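Local coordinates for protein Non-sulfated chondroitin lyase E66 (Autographa californica nucleopolyhedrovirus, PDB 3VSN) that cleaves chondroitin as a lyase of the baculovirus occlusion-derived virus envelope, is essential for oral infectivity and may digest the chondroitin sulfate barrier of the host midgut's peritrophic matrix, at residues Ser572-Ile576 with Leu587-Pro591; Val584-Phe588 with Ser620-Glu626. All coordinates share one frame; numbering follows the deposited sequence.

Contact 1: residues Ser572-Ile576 with Leu587-Pro591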
loop_
_atom_site.group_PDB
_atom_site.type_symbol
_atom_site.label_atom_id
_atom_site.label_comp_id
_atom_site.label_asym_id
_atom_site.label_seq_id
_atom_site.Cartn_x
_atom_site.Cartn_y
_atom_site.Cartn_z
ATOM N N SER A 572 22.968 23.850 -17.907
ATOM C CA SER A 572 23.701 23.608 -16.668
ATOM C C SER A 572 23.455 22.222 -16.088
ATOM O O SER A 572 22.487 21.535 -16.453
ATOM C CB SER A 572 23.398 24.705 -15.632
ATOM O OG SER A 572 22.002 24.953 -15.529
ATOM N N ASP A 573 24.360 21.811 -15.199
ATOM C CA ASP A 573 24.230 20.561 -14.462
ATOM C C ASP A 573 22.908 20.534 -13.706
ATOM O O ASP A 573 22.520 21.530 -13.087
ATOM C CB ASP A 573 25.383 20.401 -13.463
ATOM C CG ASP A 573 26.733 20.228 -14.138
ATOM O OD1 ASP A 573 26.802 20.244 -15.388
ATOM O OD2 ASP A 573 27.734 20.071 -13.404
ATOM N N GLU A 574 22.231 19.387 -13.774
ATOM C CA GLU A 574 20.995 19.110 -13.023
ATOM C C GLU A 574 19.727 19.772 -13.569
ATOM O O GLU A 574 18.641 19.545 -13.040
ATOM C CB GLU A 574 21.147 19.434 -11.525
ATOM C CG GLU A 574 22.334 18.767 -10.848
ATOM C CD GLU A 574 22.225 18.790 -9.335
ATOM O OE1 GLU A 574 22.990 19.553 -8.707
ATOM O OE2 GLU A 574 21.375 18.057 -8.774
ATOM N N ASN A 575 19.859 20.574 -14.622
ATOM C CA ASN A 575 18.710 21.243 -15.223
ATOM C C ASN A 575 18.114 20.358 -16.321
ATOM O O ASN A 575 18.497 20.465 -17.491
ATOM C CB ASN A 575 19.126 22.625 -15.757
ATOM C CG ASN A 575 17.944 23.558 -15.980
ATOM O OD1 ASN A 575 16.976 23.566 -15.213
ATOM N ND2 ASN A 575 18.034 24.370 -17.022
ATOM N N ILE A 576 17.194 19.472 -15.929
ATOM C CA ILE A 576 16.644 18.451 -16.832
ATOM C C ILE A 576 15.218 18.763 -17.283
ATOM O O ILE A 576 14.281 18.739 -16.482
ATOM C CB ILE A 576 16.670 17.036 -16.195
ATOM C CG1 ILE A 576 18.064 16.699 -15.634
ATOM C CG2 ILE A 576 16.188 15.979 -17.190
ATOM C CD1 ILE A 576 19.192 16.745 -16.645
ATOM N N LEU A 587 10.206 19.837 -15.465
ATOM C CA LEU A 587 11.552 20.315 -15.230
ATOM C C LEU A 587 12.046 19.819 -13.890
ATOM O O LEU A 587 11.381 19.997 -12.869
ATOM C CB LEU A 587 11.616 21.845 -15.269
ATOM C CG LEU A 587 13.032 22.418 -15.146
ATOM C CD1 LEU A 587 13.840 22.151 -16.412
ATOM C CD2 LEU A 587 12.977 23.907 -14.855
ATOM N N PHE A 588 13.209 19.183 -13.916
ATOM C CA PHE A 588 13.903 18.804 -12.705
ATOM C C PHE A 588 15.106 19.728 -12.619
ATOM O O PHE A 588 15.962 19.719 -13.501
ATOM C CB PHE A 588 14.354 17.338 -12.774
ATOM C CG PHE A 588 13.227 16.357 -12.985
ATOM C CD1 PHE A 588 12.555 15.806 -11.896
ATOM C CD2 PHE A 588 12.841 15.977 -14.271
ATOM C CE1 PHE A 588 11.517 14.898 -12.082
ATOM C CE2 PHE A 588 11.800 15.072 -14.463
ATOM C CZ PHE A 588 11.140 14.535 -13.367
ATOM N N ASN A 589 15.154 20.553 -11.585
ATOM C CA ASN A 589 16.302 21.438 -11.379
ATOM C C ASN A 589 16.573 21.542 -9.894
ATOM O O ASN A 589 16.245 22.541 -9.255
ATOM C CB ASN A 589 16.076 22.824 -11.997
ATOM C CG ASN A 589 17.341 23.674 -12.010
ATOM O OD1 ASN A 589 18.456 23.150 -12.084
ATOM N ND2 ASN A 589 17.174 24.990 -11.940
ATOM N N TYR A 590 17.160 20.480 -9.350
ATOM C CA TYR A 590 17.329 20.346 -7.910
ATOM C C TYR A 590 17.743 21.664 -7.242
ATOM O O TYR A 590 18.732 22.272 -7.657
ATOM C CB TYR A 590 18.324 19.232 -7.566
ATOM C CG TYR A 590 18.206 18.877 -6.116
ATOM C CD1 TYR A 590 18.958 19.547 -5.155
ATOM C CD2 TYR A 590 17.276 17.936 -5.693
ATOM C CE1 TYR A 590 18.815 19.259 -3.810
ATOM C CE2 TYR A 590 17.124 17.639 -4.353
ATOM C CZ TYR A 590 17.898 18.302 -3.419
ATOM O OH TYR A 590 17.746 18.008 -2.092
ATOM N N PRO A 591 17.020 22.090 -6.184
ATOM C CA PRO A 591 15.981 21.382 -5.420
ATOM C C PRO A 591 14.548 21.465 -5.961
ATOM O O PRO A 591 13.637 20.862 -5.378
ATOM C CB PRO A 591 16.054 22.066 -4.051
ATOM C CG PRO A 591 16.424 23.473 -4.378
ATOM C CD PRO A 591 17.342 23.398 -5.572
HETATM O O HOH W 1 21.027 23.749 -12.999
HETATM O O HOH W 2 17.487 18.141 -10.970
#
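The open end of the antiparallel beta hairpin 575-579/584-589 brings Ile576 against Phe588 in a hydrogen-bonded pair. Ile576 N donates to Phe588 O at 2.7 Å, an almost straight bond, and Phe588 N returns one to Ile576 O at 2.8 Å. Both side chains stand on the same face of the sheet, touching through Ile576 CB and Phe588 CB at 4.1 Å, while the edge of the Phe588 ring lies near Ile576 O. That face turns toward strands 452-461 and 426-434 of the adjoining antiparallel sheet, where Ile576 meets Leu456 and Phe588 meets Ala427. Toward Tyr590 the second strand runs out, and a type II turn, Ser572 to Asn575, leads into the first. There one water donates to Glu574 O (2.8 Å) and accepts from Tyr590 N, bridging the two backbones. On the other face Asn575, with CG anti to the backbone N (chi1 -161°), brings its amide to that of Asn589 at 56°. Asn575 OD1 lies 3.2 Å from Asn589 CG, but both OD1 atoms are acceptors and no hydrogen bond joins the amides; Asn575 ND2 is bonded instead to Val570 O and probably Ser623 OG. The Glu574 carboxylate runs alongside Tyr590, its plane nearly parallel to that of the ring (8°), and OE2 lies 3.5 Å from Tyr590 CB. This oxygen also takes a salt bridge from Lys443 and a hydrogen bond from Tyr458.

Contact 2: residues Val584-Phe588 with Ser620-Glu626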
loop_
_atom_site.group_PDB
_atom_site.type_symbol
_atom_site.label_atom_id
_atom_site.label_comp_id
_atom_site.label_asym_id
_atom_site.label_seq_id
_atom_site.Cartn_x
_atom_site.Cartn_y
_atom_site.Cartn_z
ATOM N N VAL A 584 2.410 17.641 -21.921
ATOM C CA VAL A 584 3.041 17.611 -20.598
ATOM C C VAL A 584 4.519 17.962 -20.724
ATOM O O VAL A 584 5.243 17.349 -21.519
ATOM C CB VAL A 584 2.911 16.218 -19.929
ATOM C CG1 VAL A 584 3.718 16.154 -18.636
ATOM C CG2 VAL A 584 1.446 15.870 -19.668
ATOM N N LYS A 585 4.950 18.961 -19.956
ATOM C CA LYS A 585 6.363 19.310 -19.828
ATOM C C LYS A 585 6.743 19.230 -18.357
ATOM O O LYS A 585 5.937 19.558 -17.483
ATOM C CB LYS A 585 6.636 20.730 -20.341
ATOM C CG LYS A 585 6.571 20.915 -21.856
ATOM C CD LYS A 585 6.914 22.353 -22.231
ATOM C CE LYS A 585 6.889 22.590 -23.739
ATOM N NZ LYS A 585 7.462 23.929 -24.081
ATOM N N ALA A 586 7.962 18.787 -18.079
ATOM C CA ALA A 586 8.445 18.749 -16.707
ATOM C C ALA A 586 9.856 19.298 -16.627
ATOM O O ALA A 586 10.611 19.238 -17.601
ATOM C CB ALA A 586 8.384 17.331 -16.147
ATOM N N LEU A 587 10.206 19.837 -15.465
ATOM C CA LEU A 587 11.552 20.315 -15.230
ATOM C C LEU A 587 12.046 19.819 -13.890
ATOM O O LEU A 587 11.381 19.997 -12.869
ATOM C CB LEU A 587 11.616 21.845 -15.269
ATOM C CG LEU A 587 13.032 22.418 -15.146
ATOM C CD1 LEU A 587 13.840 22.151 -16.412
ATOM C CD2 LEU A 587 12.977 23.907 -14.855
ATOM N N PHE A 588 13.209 19.183 -13.916
ATOM C CA PHE A 588 13.903 18.804 -12.705
ATOM C C PHE A 588 15.106 19.728 -12.619
ATOM O O PHE A 588 15.962 19.719 -13.501
ATOM C CB PHE A 588 14.354 17.338 -12.774
ATOM C CG PHE A 588 13.227 16.357 -12.985
ATOM C CD1 PHE A 588 12.555 15.806 -11.896
ATOM C CD2 PHE A 588 12.841 15.977 -14.271
ATOM C CE1 PHE A 588 11.517 14.898 -12.082
ATOM C CE2 PHE A 588 11.800 15.072 -14.463
ATOM C CZ PHE A 588 11.140 14.535 -13.367
ATOM N N SER A 620 12.717 28.576 -14.677
ATOM C CA SER A 620 12.067 27.309 -15.017
ATOM C C SER A 620 11.338 27.408 -16.353
ATOM O O SER A 620 11.494 26.542 -17.218
ATOM C CB SER A 620 11.099 26.878 -13.911
ATOM O OG SER A 620 11.788 26.701 -12.684
ATOM N N PHE A 621 10.554 28.475 -16.518
ATOM C CA PHE A 621 9.808 28.710 -17.756
ATOM C C PHE A 621 10.750 28.904 -18.948
ATOM O O PHE A 621 10.476 28.420 -20.046
ATOM C CB PHE A 621 8.857 29.908 -17.611
ATOM C CG PHE A 621 7.662 29.651 -16.719
ATOM C CD1 PHE A 621 7.285 28.357 -16.356
ATOM C CD2 PHE A 621 6.883 30.717 -16.271
ATOM C CE1 PHE A 621 6.178 28.135 -15.545
ATOM C CE2 PHE A 621 5.771 30.499 -15.467
ATOM C CZ PHE A 621 5.422 29.208 -15.101
ATOM N N THR A 622 11.858 29.608 -18.719
ATOM C CA THR A 622 12.912 29.775 -19.726
ATOM C C THR A 622 13.512 28.417 -20.133
ATOM O O THR A 622 13.683 28.134 -21.324
ATOM C CB THR A 622 14.014 30.740 -19.219
ATOM O OG1 THR A 622 13.427 32.011 -18.895
ATOM C CG2 THR A 622 15.112 30.942 -20.265
ATOM N N SER A 623 13.801 27.572 -19.146
ATOM C CA SER A 623 14.372 26.244 -19.403
ATOM C C SER A 623 13.474 25.331 -20.244
ATOM O O SER A 623 13.974 24.560 -21.064
ATOM C CB SER A 623 14.752 25.558 -18.092
ATOM O OG SER A 623 15.859 26.217 -17.498
ATOM N N ILE A 624 12.161 25.424 -20.053
ATOM C CA ILE A 624 11.221 24.605 -20.835
ATOM C C ILE A 624 10.813 25.275 -22.157
ATOM O O ILE A 624 9.906 24.807 -22.844
ATOM C CB ILE A 624 9.977 24.176 -20.011
ATOM C CG1 ILE A 624 9.108 25.388 -19.652
ATOM C CG2 ILE A 624 10.401 23.391 -18.773
ATOM C CD1 ILE A 624 7.665 25.045 -19.332
ATOM N N GLY A 625 11.484 26.371 -22.503
ATOM C CA GLY A 625 11.312 27.011 -23.810
ATOM C C GLY A 625 10.165 27.998 -23.892
ATOM O O GLY A 625 9.707 28.334 -24.985
ATOM N N GLU A 626 9.699 28.468 -22.739
ATOM C CA GLU A 626 8.584 29.416 -22.701
ATOM C C GLU A 626 8.919 30.632 -21.816
ATOM O O GLU A 626 8.271 30.863 -20.792
ATOM C CB GLU A 626 7.295 28.702 -22.267
ATOM C CG GLU A 626 6.985 27.467 -23.111
ATOM C CD GLU A 626 5.637 26.838 -22.817
ATOM O OE1 GLU A 626 4.652 27.585 -22.656
ATOM O OE2 GLU A 626 5.559 25.588 -22.770
#
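Leu587 and Lys585, alternate residues of strand 584-589, reach from one face of the antiparallel sheet to the C-terminal end of helix 614-623, which closes in a Schellman motif. The tight part is apolar. Leu587 lays its two methyls against residues one helical turn apart: CD2 lies 3.5 Å from Ser620 CA and also touches Ser620 CB, whereas CD1 meets Ser623 CB at 3.9 Å. Ile624, the first residue past the helix, completes this largely buried patch by setting CG2 4.0 Å from Leu587 CB. Its chi1 of 67° places CG1 between the backbone N and the carbonyl carbon, and CD1 at the end of that branch rests on Lys585 CD. Toward the partly exposed side the packing gives way to charge. The Lys585 chain, extended beyond CG, carries its ammonium past Ile624 to the turn, where Gly625 takes a positive phi and Glu626 N bonds back to Phe621 O at 2.8 Å. NZ donates to Ile624 O at 2.9 Å, nearly along the C=O axis (169°), so the ammonium sits beside a carbonyl just past the helix end, where its positive charge is probably favourable. Glu626 comes from the opposite direction, its OE2 shared with Lys596 of the next strand. Lys585 NZ meets that oxygen on its anti side at 2.8 Å, 20° out of the carboxylate plane.

In the fold
Strand 584-589 serves both contacts, which are centred about 10 Å apart and lie away from the catalytic residues. Contact 1 is made within the sheet, chiefly by backbone bonds between hairpin strands; in contact 2 the strand contributes side chains, which meet side chains and backbone atoms at the helix end. Each mixes buried and more exposed parts: apolar packing gives way to water and a carboxylate near the turn in contact 1, and to a salt bridge in contact 2. Successive residues divide the work, since Phe588 faces the adjoining sheet whereas Leu587 faces the helix. The two contacts meet directly where Asn575 ND2 probably hydrogen-bonds Ser623 OG, 2.9 Å away.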